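Local coordinates for protein N-glycosylase/DNA lyase (PDB 3FHF) that belongs to the helix-hairpin-helix superfamily of DNA glycosylases and is a mainly helical, strand-free archaeal enzyme of DNA repair, seen here as a single chain, at residues K46-F50 with G62-Q66; G72-L76 with R104-N108; E119-R123 with Y147-A151. One frame throughout, in Å; residues are numbered along the deposited sequence.

Contact 1: K46-F50 with G62-Q66; sequences KELCF and GIRIQ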
ATOM      1  N   LYS A  46      -6.903  -5.393  11.040  1.00 16.19           N
ATOM      2  CA  LYS A  46      -6.229  -6.528  10.418  1.00 16.82           C
ATOM      3  C   LYS A  46      -5.501  -6.081   9.156  1.00 17.41           C
ATOM      4  O   LYS A  46      -4.435  -6.602   8.835  1.00 18.96           O
ATOM      5  CB  LYS A  46      -7.224  -7.634  10.041  1.00 19.54           C
ATOM      6  CG  LYS A  46      -7.500  -8.674  11.118  0.50 20.41           C
ATOM      7  CD  LYS A  46      -8.366  -8.126  12.229  0.50 23.48           C
ATOM      8  CE  LYS A  46      -8.995  -9.256  13.032  0.50 24.49           C
ATOM      9  NZ  LYS A  46      -9.955  -8.755  14.053  0.50 27.34           N
ATOM     10  N   GLU A  47      -6.086  -5.136   8.423  1.00 16.22           N
ATOM     11  CA  GLU A  47      -5.446  -4.641   7.205  1.00 18.39           C
ATOM     12  C   GLU A  47      -4.237  -3.794   7.558  1.00 17.21           C
ATOM     13  O   GLU A  47      -3.256  -3.754   6.813  1.00 17.50           O
ATOM     14  CB  GLU A  47      -6.414  -3.813   6.364  1.00 20.00           C
ATOM     15  CG  GLU A  47      -7.412  -4.646   5.608  1.00 28.85           C
ATOM     16  CD  GLU A  47      -6.750  -5.641   4.669  1.00 28.64           C
ATOM     17  OE1 GLU A  47      -6.060  -5.213   3.720  1.00 30.41           O
ATOM     18  OE2 GLU A  47      -6.922  -6.855   4.886  1.00 33.10           O
ATOM     19  N   LEU A  48      -4.308  -3.113   8.695  1.00 16.34           N
ATOM     20  CA  LEU A  48      -3.194  -2.287   9.136  1.00 16.93           C
ATOM     21  C   LEU A  48      -2.017  -3.213   9.441  1.00 18.38           C
ATOM     22  O   LEU A  48      -0.866  -2.893   9.150  1.00 18.31           O
ATOM     23  CB  LEU A  48      -3.572  -1.503  10.392  1.00 17.90           C
ATOM     24  CG  LEU A  48      -2.466  -0.609  10.966  1.00 19.17           C
ATOM     25  CD1 LEU A  48      -2.169   0.542  10.004  1.00 19.28           C
ATOM     26  CD2 LEU A  48      -2.904  -0.068  12.303  1.00 19.01           C
ATOM     27  N   CYS A  49      -2.323  -4.369  10.024  1.00 18.60           N
ATOM     28  CA  CYS A  49      -1.301  -5.343  10.364  1.00 18.68           C
ATOM     29  C   CYS A  49      -0.721  -5.971   9.110  1.00 18.89           C
ATOM     30  O   CYS A  49       0.466  -6.286   9.064  1.00 18.07           O
ATOM     31  CB  CYS A  49      -1.881  -6.410  11.290  1.00 20.29           C
ATOM     32  SG  CYS A  49      -2.277  -5.760  12.927  1.00 23.34           S
ATOM     33  N   PHE A  50      -1.563  -6.155   8.096  1.00 17.96           N
ATOM     34  CA  PHE A  50      -1.110  -6.709   6.826  1.00 20.17           C
ATOM     35  C   PHE A  50      -0.022  -5.783   6.283  1.00 19.93           C
ATOM     36  O   PHE A  50       1.017  -6.234   5.803  1.00 19.69           O
ATOM     37  CB  PHE A  50      -2.263  -6.756   5.812  1.00 20.73           C
ATOM     38  CG  PHE A  50      -1.808  -6.955   4.387  1.00 20.67           C
ATOM     39  CD1 PHE A  50      -1.378  -8.202   3.945  1.00 20.19           C
ATOM     40  CD2 PHE A  50      -1.775  -5.885   3.500  1.00 19.07           C
ATOM     41  CE1 PHE A  50      -0.918  -8.379   2.636  1.00 23.13           C
ATOM     42  CE2 PHE A  50      -1.318  -6.047   2.191  1.00 21.49           C
ATOM     43  CZ  PHE A  50      -0.887  -7.297   1.759  1.00 23.69           C
ATOM     44  N   GLY A  62       1.619 -12.126   3.152  1.00 32.87           N
ATOM     45  CA  GLY A  62       0.853 -11.342   4.097  1.00 31.40           C
ATOM     46  C   GLY A  62      -0.580 -11.827   4.131  1.00 31.54           C
ATOM     47  O   GLY A  62      -1.167 -11.971   5.203  1.00 31.64           O
ATOM     48  N   ILE A  63      -1.147 -12.086   2.955  1.00 30.69           N
ATOM     49  CA  ILE A  63      -2.520 -12.562   2.875  1.00 30.99           C
ATOM     50  C   ILE A  63      -2.703 -13.870   3.633  1.00 32.42           C
ATOM     51  O   ILE A  63      -3.733 -14.072   4.278  1.00 33.85           O
ATOM     52  CB  ILE A  63      -2.971 -12.774   1.413  1.00 29.45           C
ATOM     53  CG1 ILE A  63      -2.992 -11.433   0.675  1.00 29.03           C
ATOM     54  CG2 ILE A  63      -4.355 -13.403   1.384  1.00 28.61           C
ATOM     55  CD1 ILE A  63      -3.356 -11.541  -0.790  1.00 29.51           C
ATOM     56  N   ARG A  64      -1.718 -14.762   3.560  1.00 33.68           N
ATOM     57  CA  ARG A  64      -1.846 -16.034   4.267  1.00 36.40           C
ATOM     58  C   ARG A  64      -1.611 -15.868   5.767  1.00 35.52           C
ATOM     59  O   ARG A  64      -2.238 -16.552   6.571  1.00 36.35           O
ATOM     60  CB  ARG A  64      -0.896 -17.099   3.694  1.00 38.52           C
ATOM     61  CG  ARG A  64       0.570 -16.941   4.051  1.00 41.06           C
ATOM     62  CD  ARG A  64       1.297 -18.279   3.914  1.00 43.32           C
ATOM     63  NE  ARG A  64       2.709 -18.173   4.268  1.00 45.66           N
ATOM     64  CZ  ARG A  64       3.634 -17.615   3.493  1.00 47.46           C
ATOM     65  NH1 ARG A  64       3.300 -17.114   2.312  1.00 49.38           N
ATOM     66  NH2 ARG A  64       4.892 -17.546   3.905  1.00 47.70           N
ATOM     67  N   ILE A  65      -0.710 -14.970   6.151  1.00 35.44           N
ATOM     68  CA  ILE A  65      -0.467 -14.746   7.571  1.00 34.48           C
ATOM     69  C   ILE A  65      -1.753 -14.173   8.147  1.00 35.31           C
ATOM     70  O   ILE A  65      -2.119 -14.468   9.283  1.00 35.09           O
ATOM     71  CB  ILE A  65       0.705 -13.762   7.816  1.00 33.75           C
ATOM     72  CG1 ILE A  65       2.032 -14.472   7.550  1.00 32.26           C
ATOM     73  CG2 ILE A  65       0.668 -13.239   9.248  1.00 32.04           C
ATOM     74  CD1 ILE A  65       3.260 -13.661   7.923  1.00 33.42           C
ATOM     75  N   GLN A  66      -2.442 -13.364   7.345  1.00 35.16           N
ATOM     76  CA  GLN A  66      -3.704 -12.764   7.763  1.00 35.80           C
ATOM     77  C   GLN A  66      -4.732 -13.849   8.039  1.00 35.83           C
ATOM     78  O   GLN A  66      -5.286 -13.928   9.131  1.00 37.44           O
ATOM     79  CB  GLN A  66      -4.266 -11.842   6.675  1.00 36.12           C
ATOM     80  CG  GLN A  66      -3.888 -10.379   6.794  1.00 35.24           C
ATOM     81  CD  GLN A  66      -4.746  -9.497   5.898  1.00 35.79           C
ATOM     82  OE1 GLN A  66      -4.726  -9.630   4.673  1.00 36.40           O
ATOM     83  NE2 GLN A  66      -5.512  -8.599   6.507  1.00 33.72           N
TER
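Gln-66 reaches across from helix 59-69 to touch Lys-46, Glu-47 and Phe-50 on helix 41-54, bridging two short helical segments whose axes come within 10.1 Å, their N-to-C directions at 140°. Its CB directs the chain at the other helix, and beyond CG the chain is extended. CG passes Phe-50 CB, and at the amide carbon the packing tightens: CD lies 3.7 Å from Phe-50 CB. From there the amide divides its work. OE1 sits obliquely by the phenyl ring, 3.7 Å from Phe-50 CD1, and takes a hydrogen bond from the C-terminal Lys-214. NE2 gives an almost straight bond, 171°, to Glu-47 OE2 at 2.8 Å; the acceptor lies in the amide plane, yet the carboxylate is met from above its own plane. A weak second bond runs from NE2 to the backbone O of Lys-46 at 3.3 Å. Phe-50 has CG anti to its backbone N (chi1 164°), which sends the ring edge-first at the Gly-62 backbone, CD1 standing 3.7 Å from Gly-62 C. Lys-214 also forms a salt bridge with Glu-47 OE2 and a cation-pi contact with Phe-50. A carboxylate facing its NH2 and a lysine facing its oxygen favour the modelled flip of the Gln-66 amide over its reverse, and the side chain of the last residue, Lys-214, is tied to both helices.

Contact 2: G72-L76 with R104-N108; sequences GFLTL and RRFKN
Arg-104 drives a fully extended side chain at Phe-73 and Leu-76, and its guanidinium does nearly all the tight work here. NH1 and NH2 grip Leu-76 O end-on, at 2.8 Å from NH1 and 2.6 Å from NH2, with that oxygen in the guanidinium plane; NH2 lies on a lone pair of the carbonyl. Further back, NE bonds to Phe-73 O at 2.9 Å, and NH2 adds a weak bond to the same atom. Leu-74 O stands over the centre of one guanidinium face, 3.8 Å above the plane. Two carbonyls at the rim thus fix the rotation of the group, and a positive charge beside the C-terminal end of the short helix 72-75 is probably favourable.

The other side is looser. Leu-74 CD2 rests 3.8 Å from Lys-107 CB where the two side chains cross at about a right angle, after which the lysine chain leads off into solvent and was modelled in two conformers. Around this, Phe-73 packs on Cys-49 of helix 41-54 and Ile-65 of helix 59-69, while Leu-81 of helix 78-87 touches both Leu-76 and Arg-104, so the turn before helix 109-115 is tied to the small helix wedged among three longer ones.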
ATOM      1  N   GLY A  72      -6.193 -13.035  15.971  1.00 30.76           N
ATOM      2  CA  GLY A  72      -5.001 -13.033  16.799  1.00 28.67           C
ATOM      3  C   GLY A  72      -4.215 -11.733  16.807  1.00 28.11           C
ATOM      4  O   GLY A  72      -3.414 -11.495  17.717  1.00 28.54           O
ATOM      5  N   PHE A  73      -4.417 -10.891  15.798  1.00 25.92           N
ATOM      6  CA  PHE A  73      -3.705  -9.617  15.747  1.00 25.28           C
ATOM      7  C   PHE A  73      -4.167  -8.731  16.904  1.00 26.15           C
ATOM      8  O   PHE A  73      -3.478  -7.792  17.300  1.00 24.73           O
ATOM      9  CB  PHE A  73      -3.965  -8.912  14.406  1.00 23.34           C
ATOM     10  CG  PHE A  73      -3.170  -9.472  13.255  1.00 22.90           C
ATOM     11  CD1 PHE A  73      -3.784  -9.735  12.032  1.00 24.12           C
ATOM     12  CD2 PHE A  73      -1.803  -9.707  13.381  1.00 22.54           C
ATOM     13  CE1 PHE A  73      -3.046 -10.222  10.949  1.00 24.47           C
ATOM     14  CE2 PHE A  73      -1.053 -10.194  12.304  1.00 21.31           C
ATOM     15  CZ  PHE A  73      -1.676 -10.451  11.087  1.00 22.28           C
ATOM     16  N   LEU A  74      -5.333  -9.052  17.454  1.00 28.09           N
ATOM     17  CA  LEU A  74      -5.899  -8.287  18.561  1.00 31.73           C
ATOM     18  C   LEU A  74      -5.893  -9.010  19.905  1.00 33.69           C
ATOM     19  O   LEU A  74      -5.873  -8.368  20.951  1.00 34.57           O
ATOM     20  CB  LEU A  74      -7.343  -7.897  18.240  1.00 31.24           C
ATOM     21  CG  LEU A  74      -7.563  -6.803  17.201  1.00 31.93           C
ATOM     22  CD1 LEU A  74      -9.025  -6.760  16.797  1.00 33.46           C
ATOM     23  CD2 LEU A  74      -7.122  -5.469  17.781  1.00 33.00           C
ATOM     24  N   THR A  75      -5.903 -10.338  19.877  1.00 36.33           N
ATOM     25  CA  THR A  75      -5.966 -11.123  21.107  1.00 37.55           C
ATOM     26  C   THR A  75      -4.688 -11.794  21.602  1.00 37.63           C
ATOM     27  O   THR A  75      -4.524 -12.003  22.804  1.00 38.43           O
ATOM     28  CB  THR A  75      -7.051 -12.202  20.979  1.00 38.64           C
ATOM     29  OG1 THR A  75      -6.736 -13.066  19.880  1.00 39.96           O
ATOM     30  CG2 THR A  75      -8.408 -11.558  20.726  1.00 38.25           C
ATOM     31  N   LEU A  76      -3.786 -12.134  20.688  1.00 36.74           N
ATOM     32  CA  LEU A  76      -2.543 -12.803  21.058  1.00 35.29           C
ATOM     33  C   LEU A  76      -1.547 -11.953  21.841  1.00 36.09           C
ATOM     34  O   LEU A  76      -1.298 -10.796  21.505  1.00 34.76           O
ATOM     35  CB  LEU A  76      -1.841 -13.332  19.804  1.00 33.09           C
ATOM     36  CG  LEU A  76      -2.524 -14.454  19.022  1.00 33.26           C
ATOM     37  CD1 LEU A  76      -1.842 -14.603  17.672  1.00 31.20           C
ATOM     38  CD2 LEU A  76      -2.456 -15.758  19.808  1.00 31.38           C
ATOM     39  N   ARG A 104      -2.146  -1.616  19.011  1.00 20.38           N
ATOM     40  CA  ARG A 104      -3.425  -1.962  19.615  1.00 21.83           C
ATOM     41  C   ARG A 104      -4.106  -0.824  20.369  1.00 22.23           C
ATOM     42  O   ARG A 104      -5.316  -0.868  20.588  1.00 23.60           O
ATOM     43  CB  ARG A 104      -3.255  -3.176  20.527  1.00 23.24           C
ATOM     44  CG  ARG A 104      -3.010  -4.457  19.749  1.00 23.84           C
ATOM     45  CD  ARG A 104      -2.724  -5.633  20.656  1.00 24.98           C
ATOM     46  NE  ARG A 104      -2.441  -6.843  19.887  1.00 24.89           N
ATOM     47  CZ  ARG A 104      -2.065  -7.996  20.431  1.00 26.94           C
ATOM     48  NH1 ARG A 104      -1.926  -8.092  21.748  1.00 23.94           N
ATOM     49  NH2 ARG A 104      -1.838  -9.053  19.663  1.00 24.92           N
ATOM     50  N   ARG A 105      -3.350   0.197  20.760  1.00 22.31           N
ATOM     51  CA  ARG A 105      -3.961   1.315  21.471  1.00 23.00           C
ATOM     52  C   ARG A 105      -4.841   2.128  20.524  1.00 22.76           C
ATOM     53  O   ARG A 105      -5.607   2.990  20.962  1.00 21.42           O
ATOM     54  CB  ARG A 105      -2.892   2.207  22.121  1.00 22.27           C
ATOM     55  CG  ARG A 105      -1.926   2.899  21.176  1.00 22.77           C
ATOM     56  CD  ARG A 105      -0.817   3.544  21.990  1.00 20.93           C
ATOM     57  NE  ARG A 105       0.045   4.435  21.218  1.00 22.78           N
ATOM     58  CZ  ARG A 105       0.818   4.058  20.205  1.00 22.81           C
ATOM     59  NH1 ARG A 105       0.848   2.793  19.818  1.00 23.69           N
ATOM     60  NH2 ARG A 105       1.569   4.952  19.580  1.00 23.36           N
ATOM     61  N   PHE A 106      -4.726   1.827  19.228  1.00 22.94           N
ATOM     62  CA  PHE A 106      -5.502   2.483  18.176  1.00 21.97           C
ATOM     63  C   PHE A 106      -6.370   1.437  17.457  1.00 22.24           C
ATOM     64  O   PHE A 106      -6.741   1.629  16.296  1.00 22.26           O
ATOM     65  CB  PHE A 106      -4.569   3.129  17.136  1.00 21.26           C
ATOM     66  CG  PHE A 106      -3.672   4.216  17.689  1.00 22.61           C
ATOM     67  CD1 PHE A 106      -4.206   5.356  18.274  1.00 21.52           C
ATOM     68  CD2 PHE A 106      -2.287   4.104  17.598  1.00 23.49           C
ATOM     69  CE1 PHE A 106      -3.371   6.370  18.761  1.00 21.90           C
ATOM     70  CE2 PHE A 106      -1.447   5.113  18.083  1.00 23.08           C
ATOM     71  CZ  PHE A 106      -1.992   6.244  18.664  1.00 21.70           C
ATOM     72  N   LYS A 107      -6.699   0.341  18.143  0.50 20.87           N
ATOM     73  CA  LYS A 107      -7.484  -0.725  17.523  0.50 21.33           C
ATOM     74  C   LYS A 107      -8.770  -0.274  16.831  0.50 21.43           C
ATOM     75  O   LYS A 107      -9.234  -0.930  15.899  0.50 21.93           O
ATOM     76  CB  LYS A 107      -7.794  -1.842  18.533  0.50 21.85           C
ATOM     77  CG  LYS A 107      -8.734  -1.479  19.668  0.50 21.48           C
ATOM     78  CD  LYS A 107      -9.068  -2.728  20.485  0.50 21.88           C
ATOM     79  CE  LYS A 107      -9.997  -2.422  21.649  0.50 21.86           C
ATOM     80  NZ  LYS A 107      -9.346  -1.538  22.647  0.50 20.80           N
ATOM     81  N   ASN A 108      -9.355   0.831  17.281  1.00 19.99           N
ATOM     82  CA  ASN A 108     -10.561   1.339  16.640  1.00 19.84           C
ATOM     83  C   ASN A 108     -10.071   2.284  15.543  1.00 18.40           C
ATOM     84  O   ASN A 108     -10.500   3.429  15.439  1.00 14.84           O
ATOM     85  CB  ASN A 108     -11.433   2.072  17.659  1.00 19.27           C
ATOM     86  CG  ASN A 108     -10.735   3.265  18.282  1.00 20.70           C
ATOM     87  OD1 ASN A 108      -9.547   3.204  18.616  1.00 20.86           O
ATOM     88  ND2 ASN A 108     -11.478   4.357  18.462  1.00 17.27           N
TER

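Contact 3: E119-R123 with Y147-A151; sequences EKVAR and YDDVA
Glu-119, in the first turn of helix 119-129, holds the backbone amides of Asp-148 and Asp-149 with its two oxygens. OE1 accepts from Asp-149 N at 3.0 Å, on the syn side and 22° out of the carboxylate plane. OE2 works through a water, which donates to it at 2.6 Å and itself accepts from Asp-148 N at 2.8 Å, so one carboxylate serves two successive loop amides, one directly and the other through the water. To get there, CG lies between the backbone N and the carbonyl carbon (chi1 55°), and the chain then runs straight, sliding past Tyr-147 with CB 3.7 Å from Tyr-147 CD1.

The next residue, Lys-120, makes a salt bridge from NZ to Asp-149 OD2 at 2.8 Å, approaching from above the carboxylate plane; the other oxygen, OD1, is paired with Arg-187. Arg-123 meets the loop through van der Waals contact: the methyl CG1 of Val-150 lies over one face of the guanidinium, 3.5 Å above it and toward the rim. Arg-123 NH1 is held by a salt bridge to Glu-183 and a hydrogen bond to Ser-139, and Glu-183 also takes the amide of Ala-151.

Helix 119-129 and helix 135-144, joined by a glycine-rich turn, have the sequence and layout of the helix-hairpin-helix motif of this superfamily; here the first helix holds the loop that leaves the second.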
ATOM      1  N   GLU A 119      -7.901  11.848   3.764  1.00 16.73           N
ATOM      2  CA  GLU A 119      -6.887  10.801   3.795  1.00 17.84           C
ATOM      3  C   GLU A 119      -5.457  11.315   3.940  1.00 15.84           C
ATOM      4  O   GLU A 119      -4.610  10.622   4.488  1.00 16.53           O
ATOM      5  CB  GLU A 119      -6.986   9.960   2.516  1.00 16.50           C
ATOM      6  CG  GLU A 119      -6.893  10.808   1.254  1.00 22.09           C
ATOM      7  CD  GLU A 119      -7.351  10.078   0.006  1.00 23.55           C
ATOM      8  OE1 GLU A 119      -6.559   9.312  -0.582  1.00 26.07           O
ATOM      9  OE2 GLU A 119      -8.517  10.269  -0.383  1.00 24.22           O
ATOM     10  N   LYS A 120      -5.189  12.513   3.433  1.00 18.15           N
ATOM     11  CA  LYS A 120      -3.852  13.097   3.508  1.00 18.68           C
ATOM     12  C   LYS A 120      -3.483  13.398   4.956  1.00 18.66           C
ATOM     13  O   LYS A 120      -2.365  13.123   5.399  1.00 16.58           O
ATOM     14  CB  LYS A 120      -3.797  14.386   2.685  1.00 20.04           C
ATOM     15  CG  LYS A 120      -3.407  14.204   1.220  1.00 26.05           C
ATOM     16  CD  LYS A 120      -4.213  13.114   0.535  1.00 28.65           C
ATOM     17  CE  LYS A 120      -3.770  12.911  -0.908  1.00 27.30           C
ATOM     18  NZ  LYS A 120      -4.037  14.101  -1.756  1.00 26.51           N
ATOM     19  N   VAL A 121      -4.435  13.967   5.687  0.50 18.98           N
ATOM     20  CA  VAL A 121      -4.229  14.299   7.086  0.50 19.15           C
ATOM     21  C   VAL A 121      -4.215  13.027   7.927  0.50 19.26           C
ATOM     22  O   VAL A 121      -3.475  12.925   8.910  0.50 20.38           O
ATOM     23  CB  VAL A 121      -5.340  15.254   7.585  0.50 20.54           C
ATOM     24  CG1 VAL A 121      -5.336  15.323   9.090  0.50 21.89           C
ATOM     25  CG2 VAL A 121      -5.129  16.642   6.996  0.50 20.99           C
ATOM     26  N   ALA A 122      -5.024  12.049   7.533  1.00 17.43           N
ATOM     27  CA  ALA A 122      -5.095  10.785   8.265  1.00 16.16           C
ATOM     28  C   ALA A 122      -3.737  10.087   8.132  1.00 14.18           C
ATOM     29  O   ALA A 122      -3.224   9.501   9.090  1.00 12.82           O
ATOM     30  CB  ALA A 122      -6.202   9.897   7.688  1.00 15.11           C
ATOM     31  N   ARG A 123      -3.154  10.168   6.940  1.00 14.55           N
ATOM     32  CA  ARG A 123      -1.849   9.562   6.683  1.00 15.37           C
ATOM     33  C   ARG A 123      -0.807  10.127   7.642  1.00 16.86           C
ATOM     34  O   ARG A 123       0.025   9.386   8.178  1.00 17.64           O
ATOM     35  CB  ARG A 123      -1.406   9.821   5.241  1.00 15.27           C
ATOM     36  CG  ARG A 123      -0.039   9.209   4.916  1.00 15.04           C
ATOM     37  CD  ARG A 123       0.220   9.111   3.420  1.00 14.22           C
ATOM     38  NE  ARG A 123       0.169  10.404   2.756  1.00 13.12           N
ATOM     39  CZ  ARG A 123       0.250  10.573   1.442  1.00 13.71           C
ATOM     40  NH1 ARG A 123       0.397   9.524   0.638  1.00 16.00           N
ATOM     41  NH2 ARG A 123       0.158  11.790   0.925  1.00 14.38           N
ATOM     42  N   TYR A 147      -9.217   4.380  -0.004  1.00 12.36           N
ATOM     43  CA  TYR A 147      -8.898   5.738  -0.427  1.00 12.85           C
ATOM     44  C   TYR A 147      -8.182   5.715  -1.774  1.00 13.29           C
ATOM     45  O   TYR A 147      -7.366   4.839  -2.039  1.00 13.69           O
ATOM     46  CB  TYR A 147      -8.099   6.446   0.671  1.00 12.13           C
ATOM     47  CG  TYR A 147      -8.939   6.641   1.919  1.00 11.45           C
ATOM     48  CD1 TYR A 147      -9.869   7.687   2.008  1.00 15.37           C
ATOM     49  CD2 TYR A 147      -8.868   5.737   2.978  1.00 13.67           C
ATOM     50  CE1 TYR A 147     -10.712   7.821   3.124  1.00 13.56           C
ATOM     51  CE2 TYR A 147      -9.700   5.859   4.095  1.00 15.11           C
ATOM     52  CZ  TYR A 147     -10.619   6.900   4.159  1.00 16.39           C
ATOM     53  OH  TYR A 147     -11.443   6.999   5.255  1.00 15.59           O
ATOM     54  N   ASP A 148      -8.499   6.678  -2.629  1.00 11.45           N
ATOM     55  CA  ASP A 148      -7.946   6.682  -3.978  1.00 15.22           C
ATOM     56  C   ASP A 148      -6.851   7.650  -4.366  1.00 13.83           C
ATOM     57  O   ASP A 148      -6.306   7.521  -5.459  1.00 13.02           O
ATOM     58  CB  ASP A 148      -9.077   6.870  -4.988  1.00 19.67           C
ATOM     59  CG  ASP A 148     -10.135   5.795  -4.890  1.00 23.48           C
ATOM     60  OD1 ASP A 148      -9.787   4.592  -4.958  1.00 26.13           O
ATOM     61  OD2 ASP A 148     -11.320   6.163  -4.757  1.00 25.58           O
ATOM     62  N   ASP A 149      -6.514   8.600  -3.504  1.00 14.56           N
ATOM     63  CA  ASP A 149      -5.520   9.594  -3.881  1.00 14.59           C
ATOM     64  C   ASP A 149      -4.171   9.571  -3.163  1.00 14.53           C
ATOM     65  O   ASP A 149      -3.568  10.624  -2.950  1.00 16.28           O
ATOM     66  CB  ASP A 149      -6.162  10.991  -3.784  1.00 15.97           C
ATOM     67  CG  ASP A 149      -5.381  12.058  -4.550  1.00 19.40           C
ATOM     68  OD1 ASP A 149      -4.824  11.746  -5.624  1.00 16.79           O
ATOM     69  OD2 ASP A 149      -5.345  13.222  -4.088  1.00 18.82           O
ATOM     70  N   VAL A 150      -3.697   8.383  -2.793  1.00 13.73           N
ATOM     71  CA  VAL A 150      -2.388   8.252  -2.160  1.00 12.92           C
ATOM     72  C   VAL A 150      -1.573   7.198  -2.905  1.00 14.20           C
ATOM     73  O   VAL A 150      -2.053   6.092  -3.202  1.00 13.45           O
ATOM     74  CB  VAL A 150      -2.472   7.852  -0.668  1.00 13.59           C
ATOM     75  CG1 VAL A 150      -3.063   8.992   0.136  1.00 15.24           C
ATOM     76  CG2 VAL A 150      -3.297   6.588  -0.504  1.00 12.68           C
ATOM     77  N   ALA A 151      -0.334   7.552  -3.214  1.00 11.92           N
ATOM     78  CA  ALA A 151       0.560   6.651  -3.926  1.00 14.33           C
ATOM     79  C   ALA A 151       1.314   5.785  -2.935  1.00 14.28           C
ATOM     80  O   ALA A 151       1.614   6.220  -1.820  1.00 14.27           O
ATOM     81  CB  ALA A 151       1.552   7.457  -4.775  1.00 13.48           C
TER
HETATM   82  O   HOH W   1     -10.121   8.839  -1.874  1.00 21.20           O

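In the fold
The three contacts follow one another in series along the chain, none nested in or crossing another. Contact 1 closes first, over the 11 residues that turn helix 41-54 back onto helix 59-69. Contact 2 opens just after, and its 27 intervening residues carry helix 78-87 and helix 93-103 out and back. These two adjoin: helix 72-75 packs on both helices of contact 1, with Leu-74 against Lys-46, making one continuous packed region. Contact 3 spans 23 residues and joins helix 119-129 to the loop ahead of helix 155-163. It stands apart, its centre about 20 Å from that of contact 1 and about 23 Å from that of contact 2.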